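Local coordinates for protein Kiaa0380 (Homo sapiens, PDB 1HTJ) that probably links heterotrimeric G protein signalling to Rho GTPases, through the RGS-like domain of the guanine nucleotide exchange factor PDZ-RhoGEF, at residues K82-N86 and I87-K91; A105-D108 and S109-N113. The protein carries 3 engineered substitutions. One frame throughout, in Å; residues are numbered along the deposited sequence.

Contact 1: K82-N86 and I87-K91; sequences KDIWN and IFLEK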
loop_
_atom_site.group_PDB
_atom_site.type_symbol
_atom_site.label_atom_id
_atom_site.label_comp_id
_atom_site.label_asym_id
_atom_site.label_seq_id
_atom_site.Cartn_x
_atom_site.Cartn_y
_atom_site.Cartn_z
ATOM N N LYS A 82 11.742 -8.308 -7.951
ATOM C CA LYS A 82 11.962 -7.696 -9.252
ATOM C C LYS A 82 10.867 -6.673 -9.593
ATOM O O LYS A 82 11.162 -5.593 -10.113
ATOM C CB LYS A 82 12.001 -8.764 -10.352
ATOM C CG LYS A 82 13.307 -9.536 -10.498
ATOM C CD LYS A 82 13.168 -10.554 -11.660
ATOM C CE LYS A 82 14.427 -11.400 -11.917
ATOM N NZ LYS A 82 14.190 -12.420 -13.015
ATOM N N ASP A 83 9.606 -7.001 -9.319
ATOM C CA ASP A 83 8.545 -6.051 -9.642
ATOM C C ASP A 83 8.676 -4.825 -8.765
ATOM O O ASP A 83 8.531 -3.696 -9.239
ATOM C CB ASP A 83 7.163 -6.689 -9.498
ATOM C CG ASP A 83 6.903 -7.738 -10.562
ATOM O OD1 ASP A 83 7.260 -7.481 -11.734
ATOM O OD2 ASP A 83 6.345 -8.810 -10.232
ATOM N N ILE A 84 8.990 -5.048 -7.492
ATOM C CA ILE A 84 9.180 -3.946 -6.560
ATOM C C ILE A 84 10.253 -2.986 -7.076
ATOM O O ILE A 84 10.104 -1.764 -7.000
ATOM C CB ILE A 84 9.605 -4.453 -5.173
ATOM C CG1 ILE A 84 8.380 -4.953 -4.405
ATOM C CG2 ILE A 84 10.293 -3.327 -4.398
ATOM C CD1 ILE A 84 8.713 -5.625 -3.070
ATOM N N TRP A 85 11.332 -3.541 -7.612
ATOM C CA TRP A 85 12.431 -2.727 -8.121
ATOM C C TRP A 85 12.040 -1.868 -9.314
ATOM O O TRP A 85 12.343 -0.675 -9.350
ATOM C CB TRP A 85 13.617 -3.619 -8.502
ATOM C CG TRP A 85 14.655 -2.895 -9.290
ATOM C CD1 TRP A 85 14.824 -2.912 -10.649
ATOM C CD2 TRP A 85 15.641 -1.996 -8.771
ATOM N NE1 TRP A 85 15.857 -2.074 -11.007
ATOM C CE2 TRP A 85 16.374 -1.500 -9.872
ATOM C CE3 TRP A 85 15.972 -1.558 -7.477
ATOM C CZ2 TRP A 85 17.422 -0.586 -9.717
ATOM C CZ3 TRP A 85 17.011 -0.649 -7.319
ATOM C CH2 TRP A 85 17.726 -0.171 -8.432
ATOM N N ASN A 86 11.373 -2.483 -10.287
ATOM C CA ASN A 86 10.938 -1.800 -11.512
ATOM C C ASN A 86 9.829 -0.778 -11.281
ATOM O O ASN A 86 9.771 0.250 -11.955
ATOM C CB ASN A 86 10.469 -2.828 -12.557
ATOM C CG ASN A 86 11.625 -3.626 -13.147
ATOM O OD1 ASN A 86 12.586 -3.051 -13.643
ATOM N ND2 ASN A 86 11.535 -4.949 -13.090
ATOM N N ILE A 87 8.948 -1.059 -10.328
ATOM C CA ILE A 87 7.846 -0.155 -10.049
ATOM C C ILE A 87 8.192 1.017 -9.142
ATOM O O ILE A 87 7.766 2.160 -9.388
ATOM C CB ILE A 87 6.669 -0.913 -9.418
ATOM C CG1 ILE A 87 6.064 -1.862 -10.450
ATOM C CG2 ILE A 87 5.620 0.072 -8.901
ATOM C CD1 ILE A 87 4.947 -2.697 -9.920
ATOM N N PHE A 88 8.980 0.741 -8.109
ATOM C CA PHE A 88 9.303 1.764 -7.125
ATOM C C PHE A 88 10.722 2.289 -7.009
ATOM O O PHE A 88 10.911 3.448 -6.666
ATOM C CB PHE A 88 8.918 1.270 -5.721
ATOM C CG PHE A 88 7.514 0.741 -5.616
ATOM C CD1 PHE A 88 7.270 -0.621 -5.660
ATOM C CD2 PHE A 88 6.437 1.613 -5.451
ATOM C CE1 PHE A 88 5.981 -1.112 -5.537
ATOM C CE2 PHE A 88 5.141 1.133 -5.330
ATOM C CZ PHE A 88 4.909 -0.233 -5.372
ATOM N N LEU A 89 11.717 1.463 -7.297
ATOM C CA LEU A 89 13.076 1.901 -7.052
ATOM C C LEU A 89 14.055 2.185 -8.158
ATOM O O LEU A 89 15.053 2.866 -7.923
ATOM C CB LEU A 89 13.728 0.921 -6.076
ATOM C CG LEU A 89 12.902 0.602 -4.829
ATOM C CD1 LEU A 89 13.558 -0.532 -4.061
ATOM C CD2 LEU A 89 12.762 1.855 -3.969
ATOM N N GLU A 90 13.809 1.683 -9.355
ATOM C CA GLU A 90 14.767 1.932 -10.410
ATOM C C GLU A 90 14.674 3.365 -10.938
ATOM O O GLU A 90 13.664 4.047 -10.754
ATOM C CB GLU A 90 14.604 0.894 -11.523
ATOM C CG GLU A 90 13.485 1.142 -12.489
ATOM C CD GLU A 90 13.972 1.847 -13.728
ATOM O OE1 GLU A 90 14.973 1.375 -14.302
ATOM O OE2 GLU A 90 13.362 2.861 -14.131
ATOM N N LYS A 91 15.762 3.810 -11.562
ATOM C CA LYS A 91 15.889 5.153 -12.124
ATOM C C LYS A 91 14.607 5.830 -12.602
ATOM O O LYS A 91 14.324 6.970 -12.234
ATOM C CB LYS A 91 16.889 5.139 -13.299
ATOM C CG LYS A 91 18.262 5.701 -12.945
ATOM C CD LYS A 91 18.153 7.163 -12.483
ATOM C CE LYS A 91 19.443 7.649 -11.812
ATOM N NZ LYS A 91 20.665 7.383 -12.629
#
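Ile87 N and Phe88 N reach back to Asp83 O and Ile84 O in ordinary i to i+4 helical bonds, but at Trp85 the turn widens: its carbonyl oxygen accepts hydrogen bonds from both Leu89 N, at 3.0 Å, and Glu90 N, at 2.8 Å. The two donors arrive differently. Glu90 N comes nearly along the C=O axis, whereas Leu89 N sits 40° out of the carbonyl plane. The bond from Glu90 N spans five residues, the mark of a pi-type turn.

The indole of Trp85 swings over the same turn. With CG anti to the backbone N (chi1 168°), the ring folds forward along the helix and lays one face on the following residues. Glu90 CB stands over that face near its rim, 3.3 Å from Trp85 NE1, and the carboxylate plane is perpendicular to the indole. Toward the benzo half, Leu89 CB meets Trp85 CE3 at 3.6 Å. Glu90 CG lies between its own N and carbonyl carbon (chi1 80°), and the chain bends again at chi2; the acid turns away from the indole and its OE2 accepts a hydrogen bond from the backbone N of Asn92. A leucine in place of Trp85 would probably leave Glu90 CB without the flat surface beneath it and open a gap toward Asp108 of helix 101-112, against which the ring packs.

On another side of the helix, Ile84 CG2 touches Phe88 CD1 at 4.2 Å; both side chains pack against Phe62 of helix 58-69, and Phe88 also against Leu61. Ile87 CG2 rests over the centre of the Phe88 ring.

Chemically, one carbonyl oxygen holds two successive amides, and the acid of Glu90 ties itself to the backbone of Asn92, so the amides of Leu89, Glu90 and Asn92 are all paired as the chain turns into the loop.

Contact 2: A105-D108 and S109-N113; sequences AEID and SRLRN
Glu106 and Arg110 meet one helical turn apart in a salt bridge, with the carboxylate turned 60° against the guanidinium. Both charged bonds are weak: Arg110 NE reaches Glu106 OE1 at 3.3 Å with a bent N-H angle of 131°, and Arg110 NH2 reaches Glu106 OE2 at 3.4 Å, a straighter line. OE2 lies in the guanidinium plane at its edge, while OE1 approaches obliquely, so the pair is not the flat two-pronged kind. Arg110 runs extended from CG to NE past the backbone oxygen of Glu106, and Glu106 folds back to it through a bend at chi2 (-85°). The remaining nitrogen, Arg110 NH1, makes a weak bond to Asp116 O in the loop beyond the helix, which gives the guanidinium a second hold.

The backbone beneath is regular alpha helix. Ser109 N, Arg110 N and Leu111 N bond to the carbonyls of Ala105, Glu106 and Ile107, with Arg110 N 3.1 Å from Glu106 O. These are the closing turns of helix 101-112, part of the all-helical RGS-like domain; Asn113, whose N bonds to Ser109 O at 2.9 Å, is the first residue to leave helical angles.

Apolar packing occupies another side of the helix. Ile107 and Leu111 lie side by side and point the same way, with Ile107 CG2 only 3.3 Å from Leu111 CD1, tighter than usual for two carbons. Leu111 CG also rests 3.2 Å from Ile107 O. Both residues are buried: Ile107 packs on Val120 and Ala124 of helix 118-144, and Leu111 touches Ala117.

Asp108 and Arg112 also run alongside each other, but their opposite charges do not touch, Asp108 OD1 standing 5.5 Å from Arg112 NE.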
loop_
_atom_site.group_PDB
_atom_site.type_symbol
_atom_site.label_atom_id
_atom_site.label_comp_id
_atom_site.label_asym_id
_atom_site.label_seq_id
_atom_site.Cartn_x
_atom_site.Cartn_y
_atom_site.Cartn_z
ATOM N N ALA A 105 21.752 1.022 -3.898
ATOM C CA ALA A 105 22.738 0.127 -4.494
ATOM C C ALA A 105 22.633 -1.297 -3.963
ATOM O O ALA A 105 22.673 -2.250 -4.734
ATOM C CB ALA A 105 24.144 0.670 -4.255
ATOM N N GLU A 106 22.516 -1.436 -2.647
ATOM C CA GLU A 106 22.396 -2.746 -2.014
ATOM C C GLU A 106 21.132 -3.446 -2.504
ATOM O O GLU A 106 21.161 -4.616 -2.892
ATOM C CB GLU A 106 22.320 -2.589 -0.493
ATOM C CG GLU A 106 23.589 -2.927 0.275
ATOM C CD GLU A 106 23.727 -4.408 0.575
ATOM O OE1 GLU A 106 23.968 -5.187 -0.365
ATOM O OE2 GLU A 106 23.592 -4.793 1.755
ATOM N N ILE A 107 20.019 -2.719 -2.469
ATOM C CA ILE A 107 18.735 -3.263 -2.900
ATOM C C ILE A 107 18.786 -3.685 -4.363
ATOM O O ILE A 107 18.359 -4.784 -4.706
ATOM C CB ILE A 107 17.606 -2.236 -2.674
ATOM C CG1 ILE A 107 17.285 -2.163 -1.179
ATOM C CG2 ILE A 107 16.371 -2.622 -3.451
ATOM C CD1 ILE A 107 16.263 -1.111 -0.816
ATOM N N ASP A 108 19.331 -2.823 -5.216
ATOM C CA ASP A 108 19.443 -3.127 -6.636
ATOM C C ASP A 108 20.183 -4.448 -6.849
ATOM O O ASP A 108 19.704 -5.336 -7.561
ATOM C CB ASP A 108 20.189 -2.004 -7.357
ATOM C CG ASP A 108 20.393 -2.287 -8.842
ATOM O OD1 ASP A 108 19.828 -3.278 -9.368
ATOM O OD2 ASP A 108 21.118 -1.504 -9.496
ATOM N N SER A 109 21.353 -4.563 -6.230
ATOM C CA SER A 109 22.175 -5.757 -6.337
ATOM C C SER A 109 21.420 -7.030 -5.942
ATOM O O SER A 109 21.288 -7.956 -6.742
ATOM C CB SER A 109 23.420 -5.591 -5.465
ATOM O OG SER A 109 24.300 -6.684 -5.623
ATOM N N ARG A 110 20.913 -7.071 -4.715
ATOM C CA ARG A 110 20.189 -8.241 -4.234
ATOM C C ARG A 110 18.964 -8.618 -5.063
ATOM O O ARG A 110 18.856 -9.746 -5.532
ATOM C CB ARG A 110 19.762 -8.031 -2.787
ATOM C CG ARG A 110 20.913 -7.926 -1.822
ATOM C CD ARG A 110 20.442 -7.424 -0.482
ATOM N NE ARG A 110 21.551 -7.322 0.452
ATOM C CZ ARG A 110 22.092 -8.359 1.081
ATOM N NH1 ARG A 110 21.615 -9.582 0.879
ATOM N NH2 ARG A 110 23.119 -8.169 1.905
ATOM N N LEU A 111 18.038 -7.681 -5.231
ATOM C CA LEU A 111 16.830 -7.955 -5.998
ATOM C C LEU A 111 17.209 -8.423 -7.390
ATOM O O LEU A 111 16.580 -9.325 -7.946
ATOM C CB LEU A 111 15.955 -6.703 -6.099
ATOM C CG LEU A 111 15.412 -6.141 -4.781
ATOM C CD1 LEU A 111 14.581 -4.892 -5.052
ATOM C CD2 LEU A 111 14.576 -7.204 -4.082
ATOM N N ARG A 112 18.241 -7.800 -7.947
ATOM C CA ARG A 112 18.724 -8.154 -9.273
ATOM C C ARG A 112 19.172 -9.606 -9.281
ATOM O O ARG A 112 18.773 -10.380 -10.150
ATOM C CB ARG A 112 19.905 -7.258 -9.675
ATOM C CG ARG A 112 20.505 -7.581 -11.044
ATOM C CD ARG A 112 21.659 -6.649 -11.431
ATOM N NE ARG A 112 22.059 -6.852 -12.830
ATOM C CZ ARG A 112 23.074 -6.233 -13.438
ATOM N NH1 ARG A 112 23.822 -5.352 -12.780
ATOM N NH2 ARG A 112 23.339 -6.489 -14.717
ATOM N N ASN A 113 19.990 -9.972 -8.297
ATOM C CA ASN A 113 20.524 -11.326 -8.206
ATOM C C ASN A 113 19.611 -12.272 -7.450
ATOM O O ASN A 113 20.058 -13.303 -6.945
ATOM C CB ASN A 113 21.897 -11.303 -7.535
ATOM C CG ASN A 113 22.868 -10.377 -8.232
ATOM O OD1 ASN A 113 24.030 -10.262 -7.832
ATOM N ND2 ASN A 113 22.402 -9.705 -9.280
#

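From the N terminus, the chain first passes through contact 1 near the end of helix 76-89, then through the connecting loop, and reaches contact 2 at the end of helix 101-112. The two follow in series, neither nesting nor crossing, and each spans only neighbouring turns, so no long loop is closed. What joins them is packing between these successive helices: Trp85 CH2 sits 3.3 Å from Asp108 CB, Trp85 CB meets Leu111 CD1, and Leu89 CD1 meets Ile107 CG2. The centres of the two contacts lie about 11 Å apart. Contact 1 also faces helices 58-69 and 186-202, while contact 2 leans on helix 118-144.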